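Local coordinates for protein T cell receptor gamma chain (Monodelphis domestica, PDB 7L15) that forms, together with a mu chain, the marsupial gamma mu T cell receptor and so probably takes part in antigen recognition by T cells, at residues B[10-15]-B[154-159]; B[144-149]-B[185-190]; B[158-163]-B[202-207]. All coordinates share one frame; numbering follows the deposited sequence.

Interaction 1. Residues B[10-15]-B[154-159]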
loop_
_atom_site.group_PDB
_atom_site.type_symbol
_atom_site.label_atom_id
_atom_site.label_comp_id
_atom_site.label_asym_id
_atom_site.label_seq_id
_atom_site.Cartn_x
_atom_site.Cartn_y
_atom_site.Cartn_z
ATOM N N PRO B 10 -13.861 -7.873 -0.950
ATOM C CA PRO B 10 -13.319 -7.031 0.125
ATOM C C PRO B 10 -11.790 -7.016 0.143
ATOM O O PRO B 10 -11.170 -7.789 -0.585
ATOM C CB PRO B 10 -13.889 -7.673 1.397
ATOM C CG PRO B 10 -14.272 -9.062 0.996
ATOM C CD PRO B 10 -14.701 -8.964 -0.426
ATOM N N ILE B 11 -11.192 -6.123 0.936
ATOM C CA ILE B 11 -9.740 -5.986 0.920
ATOM C C ILE B 11 -9.052 -7.153 1.613
ATOM O O ILE B 11 -7.861 -7.382 1.398
ATOM C CB ILE B 11 -9.329 -4.648 1.553
ATOM C CG1 ILE B 11 -9.720 -4.622 3.022
ATOM C CG2 ILE B 11 -10.040 -3.521 0.860
ATOM C CD1 ILE B 11 -9.235 -3.381 3.739
ATOM N N SER B 12 -9.769 -7.912 2.438
ATOM C CA SER B 12 -9.178 -9.077 3.074
ATOM C C SER B 12 -10.254 -10.126 3.298
ATOM O O SER B 12 -11.454 -9.829 3.308
ATOM C CB SER B 12 -8.494 -8.713 4.395
ATOM O OG SER B 12 -9.448 -8.241 5.335
ATOM N N ILE B 13 -9.802 -11.368 3.459
ATOM C CA ILE B 13 -10.641 -12.507 3.814
ATOM C C ILE B 13 -9.896 -13.290 4.889
ATOM O O ILE B 13 -8.757 -13.722 4.667
ATOM C CB ILE B 13 -10.937 -13.405 2.594
ATOM C CG1 ILE B 13 -11.563 -12.591 1.463
ATOM C CG2 ILE B 13 -11.854 -14.570 2.968
ATOM C CD1 ILE B 13 -11.891 -13.406 0.222
ATOM N N THR B 14 -10.517 -13.453 6.055
ATOM C CA THR B 14 -9.921 -14.182 7.164
ATOM C C THR B 14 -10.634 -15.514 7.333
ATOM O O THR B 14 -11.865 -15.584 7.283
ATOM C CB THR B 14 -9.990 -13.386 8.476
ATOM O OG1 THR B 14 -9.384 -12.108 8.294
ATOM C CG2 THR B 14 -9.234 -14.110 9.581
ATOM N N ARG B 15 -9.855 -16.574 7.520
ATOM C CA ARG B 15 -10.428 -17.908 7.603
ATOM C C ARG B 15 -9.631 -18.733 8.594
ATOM O O ARG B 15 -8.477 -18.422 8.901
ATOM C CB ARG B 15 -10.423 -18.605 6.234
ATOM C CG ARG B 15 -11.310 -17.953 5.191
ATOM C CD ARG B 15 -12.793 -18.265 5.458
ATOM N NE ARG B 15 -13.648 -17.676 4.432
ATOM C CZ ARG B 15 -14.301 -16.530 4.575
ATOM N NH1 ARG B 15 -14.207 -15.853 5.713
ATOM N NH2 ARG B 15 -15.053 -16.066 3.585
ATOM N N PRO B 154 -9.373 -7.989 11.033
ATOM C CA PRO B 154 -7.908 -8.131 10.992
ATOM C C PRO B 154 -7.145 -6.808 10.818
ATOM O O PRO B 154 -7.782 -5.762 10.715
ATOM C CB PRO B 154 -7.694 -9.033 9.775
ATOM C CG PRO B 154 -8.791 -8.615 8.842
ATOM C CD PRO B 154 -9.987 -8.289 9.722
ATOM N N ASN B 155 -5.807 -6.877 10.786
ATOM C CA ASN B 155 -4.927 -5.710 10.652
ATOM C C ASN B 155 -4.801 -5.207 9.215
ATOM O O ASN B 155 -3.701 -4.907 8.757
ATOM C CB ASN B 155 -3.551 -6.047 11.226
ATOM C CG ASN B 155 -2.863 -7.189 10.484
ATOM O OD1 ASN B 155 -3.508 -8.012 9.845
ATOM N ND2 ASN B 155 -1.528 -7.242 10.576
ATOM N N VAL B 156 -5.908 -5.130 8.485
ATOM C CA VAL B 156 -5.924 -4.666 7.106
ATOM C C VAL B 156 -7.018 -3.616 7.001
ATOM O O VAL B 156 -8.154 -3.856 7.422
ATOM C CB VAL B 156 -6.183 -5.820 6.112
ATOM C CG1 VAL B 156 -6.169 -5.304 4.694
ATOM C CG2 VAL B 156 -5.163 -6.934 6.275
ATOM N N VAL B 157 -6.687 -2.458 6.432
ATOM C CA VAL B 157 -7.652 -1.376 6.316
ATOM C C VAL B 157 -7.158 -0.437 5.230
ATOM O O VAL B 157 -5.957 -0.356 4.958
ATOM C CB VAL B 157 -7.847 -0.656 7.678
ATOM C CG1 VAL B 157 -6.606 0.162 8.023
ATOM C CG2 VAL B 157 -9.115 0.223 7.684
ATOM N N LYS B 158 -8.095 0.248 4.587
ATOM C CA LYS B 158 -7.816 1.185 3.510
ATOM C C LYS B 158 -8.603 2.458 3.793
ATOM O O LYS B 158 -9.803 2.391 4.075
ATOM C CB LYS B 158 -8.208 0.577 2.159
ATOM C CG LYS B 158 -8.072 1.503 0.957
ATOM C CD LYS B 158 -8.373 0.759 -0.353
ATOM C CE LYS B 158 -8.219 1.655 -1.589
ATOM N NZ LYS B 158 -8.700 0.964 -2.828
ATOM N N THR B 159 -7.921 3.601 3.774
ATOM C CA THR B 159 -8.531 4.882 4.104
ATOM C C THR B 159 -8.093 5.912 3.074
ATOM O O THR B 159 -6.980 5.840 2.548
ATOM C CB THR B 159 -8.143 5.376 5.508
ATOM O OG1 THR B 159 -6.754 5.714 5.525
ATOM C CG2 THR B 159 -8.396 4.315 6.557
HETATM O O HOH W 1 -9.763 -5.740 6.723
#
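Ile-11 packs with its CD1 against Val-156 and Val-157, the tight part of the contact. Its CD1 lies 3.7 Å from Val-156 CG1 and 3.6 Å from Val-157 CA, and Ile-11 and Val-156 pass alongside each other, pointing opposite ways. Ile-11 reaches this far because CG1 sits between the backbone N and carbonyl carbon and the chain then runs straight out to CD1 (chi2 175°). A second patch is smaller: CG of the cis-proline Pro-154 is 3.6 Å from Ser-12 OG and equally close to Thr-14 OG1. Between these patches the joint is looser. The antiparallel backbones stay 6.8 Å apart between Ser-12 CA and Val-156 CA, too far for sheet pairing, and no direct hydrogen bond crosses. A water instead donates to Ser-12 OG (2.9 Å) and to Val-156 O (2.6 Å). Glu-208 holds the V-domain side, with one carboxylate oxygen bonded to Ser-12 OG and the other to Thr-14 N. Apolar contacts plus a water bridge thus join a V-domain edge strand to the B–C loop of the C domain, part of the elbow between V and C domains of antigen receptors.

Interaction 2. Residues B[144-149]-B[185-190]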
loop_
_atom_site.group_PDB
_atom_site.type_symbol
_atom_site.label_atom_id
_atom_site.label_comp_id
_atom_site.label_asym_id
_atom_site.label_seq_id
_atom_site.Cartn_x
_atom_site.Cartn_y
_atom_site.Cartn_z
ATOM N N THR B 144 -5.130 20.657 10.184
ATOM C CA THR B 144 -4.952 19.214 10.060
ATOM C C THR B 144 -6.193 18.485 10.566
ATOM O O THR B 144 -6.596 18.653 11.723
ATOM C CB THR B 144 -3.714 18.745 10.822
ATOM O OG1 THR B 144 -2.566 19.471 10.358
ATOM C CG2 THR B 144 -3.476 17.254 10.596
ATOM N N TYR B 145 -6.807 17.710 9.684
ATOM C CA TYR B 145 -7.849 16.769 10.047
ATOM C C TYR B 145 -7.190 15.455 10.406
ATOM O O TYR B 145 -6.252 15.017 9.746
ATOM C CB TYR B 145 -8.827 16.535 8.894
ATOM C CG TYR B 145 -9.471 17.773 8.363
ATOM C CD1 TYR B 145 -8.831 18.558 7.409
ATOM C CD2 TYR B 145 -10.720 18.169 8.811
ATOM C CE1 TYR B 145 -9.427 19.708 6.922
ATOM C CE2 TYR B 145 -11.318 19.304 8.332
ATOM C CZ TYR B 145 -10.673 20.072 7.387
ATOM O OH TYR B 145 -11.294 21.210 6.922
ATOM N N ILE B 146 -7.685 14.824 11.452
ATOM C CA ILE B 146 -7.106 13.586 11.934
ATOM C C ILE B 146 -8.231 12.579 12.074
ATOM O O ILE B 146 -9.243 12.867 12.719
ATOM C CB ILE B 146 -6.393 13.794 13.284
ATOM C CG1 ILE B 146 -5.273 14.830 13.148
ATOM C CG2 ILE B 146 -5.888 12.460 13.829
ATOM C CD1 ILE B 146 -4.777 15.373 14.508
ATOM N N CYS B 147 -8.065 11.400 11.490
ATOM C CA CYS B 147 -8.961 10.303 11.817
ATOM C C CYS B 147 -8.175 9.135 12.390
ATOM O O CYS B 147 -7.329 8.552 11.700
ATOM C CB CYS B 147 -9.781 9.824 10.625
ATOM S SG CYS B 147 -10.893 8.505 11.239
ATOM N N LEU B 148 -8.499 8.771 13.627
ATOM C CA LEU B 148 -8.005 7.557 14.265
ATOM C C LEU B 148 -9.052 6.451 14.109
ATOM O O LEU B 148 -10.220 6.633 14.463
ATOM C CB LEU B 148 -7.710 7.819 15.741
ATOM C CG LEU B 148 -7.532 6.600 16.662
ATOM C CD1 LEU B 148 -6.274 5.816 16.296
ATOM C CD2 LEU B 148 -7.460 7.040 18.106
ATOM N N LEU B 149 -8.643 5.320 13.565
ATOM C CA LEU B 149 -9.494 4.138 13.500
ATOM C C LEU B 149 -8.982 3.146 14.532
ATOM O O LEU B 149 -7.810 2.765 14.487
ATOM C CB LEU B 149 -9.453 3.516 12.108
ATOM C CG LEU B 149 -10.005 4.335 10.946
ATOM C CD1 LEU B 149 -9.788 3.550 9.688
ATOM C CD2 LEU B 149 -11.510 4.594 11.156
ATOM N N SER B 185 -5.063 -0.701 15.226
ATOM C CA SER B 185 -5.535 0.649 14.972
ATOM C C SER B 185 -4.629 1.336 13.956
ATOM O O SER B 185 -3.515 0.887 13.682
ATOM C CB SER B 185 -5.604 1.449 16.273
ATOM O OG SER B 185 -4.312 1.612 16.795
ATOM N N GLN B 186 -5.116 2.444 13.401
ATOM C CA GLN B 186 -4.324 3.235 12.467
ATOM C C GLN B 186 -4.848 4.656 12.458
ATOM O O GLN B 186 -6.061 4.869 12.445
ATOM C CB GLN B 186 -4.376 2.684 11.038
ATOM C CG GLN B 186 -3.509 3.468 10.083
ATOM C CD GLN B 186 -3.640 3.010 8.646
ATOM O OE1 GLN B 186 -4.744 2.895 8.124
ATOM N NE2 GLN B 186 -2.505 2.749 7.995
ATOM N N VAL B 187 -3.939 5.627 12.459
ATOM C CA VAL B 187 -4.321 7.029 12.350
ATOM C C VAL B 187 -3.899 7.537 10.975
ATOM O O VAL B 187 -2.847 7.160 10.467
ATOM C CB VAL B 187 -3.708 7.871 13.490
ATOM C CG1 VAL B 187 -2.251 8.003 13.323
ATOM C CG2 VAL B 187 -4.331 9.232 13.532
ATOM N N SER B 188 -4.735 8.358 10.355
ATOM C CA SER B 188 -4.296 9.130 9.199
ATOM C C SER B 188 -4.678 10.583 9.396
ATOM O O SER B 188 -5.562 10.915 10.191
ATOM C CB SER B 188 -4.899 8.631 7.888
ATOM O OG SER B 188 -6.233 9.063 7.778
ATOM N N TRP B 189 -4.015 11.463 8.657
ATOM C CA TRP B 189 -4.290 12.875 8.869
ATOM C C TRP B 189 -4.013 13.676 7.603
ATOM O O TRP B 189 -3.191 13.294 6.768
ATOM C CB TRP B 189 -3.491 13.417 10.055
ATOM C CG TRP B 189 -1.978 13.417 9.947
ATOM C CD1 TRP B 189 -1.181 14.494 9.657
ATOM C CD2 TRP B 189 -1.084 12.325 10.218
ATOM N NE1 TRP B 189 0.144 14.133 9.704
ATOM C CE2 TRP B 189 0.235 12.813 10.056
ATOM C CE3 TRP B 189 -1.267 10.985 10.579
ATOM C CZ2 TRP B 189 1.366 12.005 10.240
ATOM C CZ3 TRP B 189 -0.144 10.181 10.758
ATOM C CH2 TRP B 189 1.156 10.697 10.589
ATOM N N LEU B 190 -4.719 14.791 7.471
ATOM C CA LEU B 190 -4.706 15.584 6.248
ATOM C C LEU B 190 -4.496 17.046 6.614
ATOM O O LEU B 190 -5.359 17.670 7.244
ATOM C CB LEU B 190 -6.000 15.389 5.465
ATOM C CG LEU B 190 -6.232 16.283 4.242
ATOM C CD1 LEU B 190 -5.383 15.816 3.073
ATOM C CD2 LEU B 190 -7.708 16.330 3.860
HETATM O O HOH W 2 -7.718 6.891 9.158
#
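Strands B and E of the constant immunoglobulin domain pair here in the middle of its four-stranded A-B-E-D sheet. Residues 144-149 and 185-190 run antiparallel, their axes 4.5 Å apart at an angle of 162°. Three hydrogen-bonded pairs, Tyr-145 with Leu-190, Cys-147 with Ser-188 and Leu-149 with Gln-186, supply six N-H to O bonds, all 2.8 to 2.9 Å from backbone N to backbone O of the paired residues. The side chains of these pairs point into the sandwich, where Tyr-145, Cys-147 and Leu-190 pack on Trp-161 and Leu-149 on Tyr-203. At one end of this face the edge of the Tyr-145 ring meets Leu-190 O, its CD1 being 4.3 Å from Leu-190 CD2.

The alternate pairs, Ile-146 with Trp-189 and Leu-148 with Val-187, occupy the other face, which is covered in part by the mu chain, as expected for constant domains that associate through this sheet. Ile-146 CG2 touches Val-187 CG2 at 3.6 Å; the valine's CG1 takes the place between backbone N and carbonyl carbon (chi1 70°), which leaves CG2 anti to N and directed at Ile-146. Beside them, Trp-189 uses its CB against Ile-146 CG1, while its indole lies alongside Thr-144 and gives an NE1 hydrogen bond to Ser-188 of the mu chain. Thr-144 OG1 is bonded to Glu-136 and Thr-191, and its methyl CG2 approaches Trp-189 CD1 obliquely at 3.7 Å.

Interaction 3. Residues B[158-163]-B[202-207]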
loop_
_atom_site.group_PDB
_atom_site.type_symbol
_atom_site.label_atom_id
_atom_site.label_comp_id
_atom_site.label_asym_id
_atom_site.label_seq_id
_atom_site.Cartn_x
_atom_site.Cartn_y
_atom_site.Cartn_z
ATOM N N LYS B 158 -8.095 0.248 4.587
ATOM C CA LYS B 158 -7.816 1.185 3.510
ATOM C C LYS B 158 -8.603 2.458 3.793
ATOM O O LYS B 158 -9.803 2.391 4.075
ATOM C CB LYS B 158 -8.208 0.577 2.159
ATOM C CG LYS B 158 -8.072 1.503 0.957
ATOM C CD LYS B 158 -8.373 0.759 -0.353
ATOM C CE LYS B 158 -8.219 1.655 -1.589
ATOM N NZ LYS B 158 -8.700 0.964 -2.828
ATOM N N THR B 159 -7.921 3.601 3.774
ATOM C CA THR B 159 -8.531 4.882 4.104
ATOM C C THR B 159 -8.093 5.912 3.074
ATOM O O THR B 159 -6.980 5.840 2.548
ATOM C CB THR B 159 -8.143 5.376 5.508
ATOM O OG1 THR B 159 -6.754 5.714 5.525
ATOM C CG2 THR B 159 -8.396 4.315 6.557
ATOM N N TYR B 160 -8.976 6.869 2.781
ATOM C CA TYR B 160 -8.640 7.919 1.833
ATOM C C TYR B 160 -9.525 9.140 2.083
ATOM O O TYR B 160 -10.637 9.038 2.606
ATOM C CB TYR B 160 -8.734 7.435 0.370
ATOM C CG TYR B 160 -9.898 6.494 0.024
ATOM C CD1 TYR B 160 -9.902 5.179 0.463
ATOM C CD2 TYR B 160 -10.961 6.917 -0.771
ATOM C CE1 TYR B 160 -10.943 4.310 0.160
ATOM C CE2 TYR B 160 -12.020 6.041 -1.101
ATOM C CZ TYR B 160 -11.996 4.736 -0.625
ATOM O OH TYR B 160 -13.006 3.832 -0.901
ATOM N N TRP B 161 -8.992 10.298 1.715
ATOM C CA TRP B 161 -9.661 11.580 1.836
ATOM C C TRP B 161 -9.913 12.133 0.443
ATOM O O TRP B 161 -9.020 12.108 -0.404
ATOM C CB TRP B 161 -8.810 12.570 2.631
ATOM C CG TRP B 161 -8.358 12.058 3.969
ATOM C CD1 TRP B 161 -7.455 11.054 4.208
ATOM C CD2 TRP B 161 -8.776 12.535 5.251
ATOM N NE1 TRP B 161 -7.298 10.872 5.564
ATOM C CE2 TRP B 161 -8.093 11.771 6.226
ATOM C CE3 TRP B 161 -9.664 13.536 5.674
ATOM C CZ2 TRP B 161 -8.269 11.973 7.596
ATOM C CZ3 TRP B 161 -9.844 13.735 7.051
ATOM C CH2 TRP B 161 -9.150 12.952 7.991
ATOM N N LYS B 162 -11.124 12.632 0.206
ATOM C CA LYS B 162 -11.453 13.320 -1.032
ATOM C C LYS B 162 -12.071 14.674 -0.714
ATOM O O LYS B 162 -12.680 14.864 0.343
ATOM C CB LYS B 162 -12.425 12.520 -1.886
ATOM C CG LYS B 162 -11.924 11.171 -2.349
ATOM C CD LYS B 162 -12.878 10.596 -3.394
ATOM C CE LYS B 162 -12.396 9.241 -3.868
ATOM N NZ LYS B 162 -10.927 9.281 -4.058
ATOM N N GLU B 163 -11.914 15.620 -1.630
ATOM C CA GLU B 163 -12.669 16.860 -1.535
ATOM C C GLU B 163 -13.765 16.854 -2.588
ATOM O O GLU B 163 -13.605 16.267 -3.661
ATOM C CB GLU B 163 -11.777 18.089 -1.704
ATOM C CG GLU B 163 -11.091 18.208 -3.039
ATOM C CD GLU B 163 -10.151 19.390 -3.071
ATOM O OE1 GLU B 163 -9.034 19.260 -3.624
ATOM O OE2 GLU B 163 -10.529 20.446 -2.516
ATOM N N THR B 202 -14.646 14.546 2.160
ATOM C CA THR B 202 -15.194 13.246 2.514
ATOM C C THR B 202 -14.066 12.289 2.891
ATOM O O THR B 202 -13.019 12.247 2.240
ATOM C CB THR B 202 -16.055 12.669 1.384
ATOM O OG1 THR B 202 -17.087 13.605 1.049
ATOM C CG2 THR B 202 -16.718 11.395 1.854
ATOM N N TYR B 203 -14.276 11.551 3.973
ATOM C CA TYR B 203 -13.337 10.563 4.478
ATOM C C TYR B 203 -13.944 9.177 4.304
ATOM O O TYR B 203 -15.104 8.952 4.677
ATOM C CB TYR B 203 -13.014 10.835 5.951
ATOM C CG TYR B 203 -12.224 9.730 6.632
ATOM C CD1 TYR B 203 -10.838 9.689 6.546
ATOM C CD2 TYR B 203 -12.873 8.726 7.350
ATOM C CE1 TYR B 203 -10.111 8.676 7.169
ATOM C CE2 TYR B 203 -12.162 7.697 7.970
ATOM C CZ TYR B 203 -10.786 7.681 7.882
ATOM O OH TYR B 203 -10.089 6.672 8.507
ATOM N N PHE B 204 -13.163 8.251 3.746
ATOM C CA PHE B 204 -13.617 6.892 3.460
ATOM C C PHE B 204 -12.732 5.860 4.141
ATOM O O PHE B 204 -11.514 6.033 4.222
ATOM C CB PHE B 204 -13.563 6.573 1.974
ATOM C CG PHE B 204 -14.355 7.485 1.118
ATOM C CD1 PHE B 204 -13.769 8.589 0.539
ATOM C CD2 PHE B 204 -15.684 7.212 0.844
ATOM C CE1 PHE B 204 -14.508 9.426 -0.287
ATOM C CE2 PHE B 204 -16.422 8.044 0.018
ATOM C CZ PHE B 204 -15.833 9.148 -0.544
ATOM N N TYR B 205 -13.327 4.737 4.545
ATOM C CA TYR B 205 -12.511 3.579 4.885
ATOM C C TYR B 205 -13.214 2.283 4.497
ATOM O O TYR B 205 -14.443 2.206 4.450
ATOM C CB TYR B 205 -12.112 3.561 6.382
ATOM C CG TYR B 205 -13.241 3.445 7.380
ATOM C CD1 TYR B 205 -13.913 4.572 7.832
ATOM C CD2 TYR B 205 -13.615 2.203 7.895
ATOM C CE1 TYR B 205 -14.939 4.460 8.767
ATOM C CE2 TYR B 205 -14.619 2.082 8.820
ATOM C CZ TYR B 205 -15.289 3.203 9.249
ATOM O OH TYR B 205 -16.298 3.043 10.171
ATOM N N GLN B 206 -12.406 1.267 4.207
ATOM C CA GLN B 206 -12.867 -0.079 3.910
ATOM C C GLN B 206 -12.233 -1.060 4.887
ATOM O O GLN B 206 -11.084 -0.893 5.313
ATOM C CB GLN B 206 -12.516 -0.516 2.475
ATOM C CG GLN B 206 -13.214 0.270 1.387
ATOM C CD GLN B 206 -12.592 0.021 0.027
ATOM O OE1 GLN B 206 -12.308 -1.115 -0.328
ATOM N NE2 GLN B 206 -12.357 1.086 -0.728
ATOM N N HIS B 207 -12.988 -2.099 5.216
ATOM C CA HIS B 207 -12.520 -3.097 6.157
ATOM C C HIS B 207 -13.355 -4.345 5.967
ATOM O O HIS B 207 -14.525 -4.265 5.572
ATOM C CB HIS B 207 -12.621 -2.611 7.601
ATOM C CG HIS B 207 -11.936 -3.516 8.566
ATOM N ND1 HIS B 207 -12.567 -4.589 9.152
ATOM C CD2 HIS B 207 -10.653 -3.548 8.996
ATOM C CE1 HIS B 207 -11.713 -5.222 9.937
ATOM N NE2 HIS B 207 -10.545 -4.606 9.863
#
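Tyr-160 lays its ring across Phe-204 and ends at Gln-206. Phe-204 CB sits over one ring face, 3.6 Å from the Tyr-160 centroid in a CH-pi contact, while the two rings, 20° from parallel, are offset so far that little of one covers the other. Gln-206 NE2 gives an N-H to Tyr-160 OH at 2.8 Å, the oxygen lying in the amide plane. A chi1 of 39° places the tyrosine ring between its own N and carbonyl carbon and over the partner strand. Next to it, Lys-162 crosses Phe-204 at about a right angle, its CD 3.7 Å from Phe-204 CE1, and its amine goes on to Ser-167 O. On the core side, the edge of Tyr-203 points at the face of Trp-161 in a T-shaped stack, Tyr-203 CD1 lying 3.5 Å from Trp-161 CE2. Thr-159 CG2 reaches Tyr-203 OH at 3.5 Å. What positions these groups is an antiparallel backbone register with six hydrogen bonds, the longest 3.3 Å from Lys-158 N to Gln-206 O. Strands C and F thus pair in the constant domain's second sheet: 201-206 is flanked by 158-163 and 215-219, and the Trp-161/Tyr-203 side packs on strands 142-152 and 183-193.

Overall arrangement
Interactions 2 and 3, whose centres are about 10 Å apart, are strand pairs from the two facing sheets of one constant domain. Trp-161 NE1 probably bonds Ser-188 OG at 3.1 Å, and Cys-147 SG lies 3.4 Å from Tyr-203 OH, the tyrosine apparently standing where constant domains usually carry the partner cysteine. Interaction 1, about 14 Å from interaction 3 between centres, shares Lys-158 and Thr-159 with it; Pro-154 O and His-207 NE2, 3.1 Å apart, probably tie the elbow loop to the end of strand 201-206. Interaction 2 lies about 18 Å from interaction 1 and faces the mu chain. A bound N-acetylglucosamine lies about 9 Å from the side chain of Thr-202.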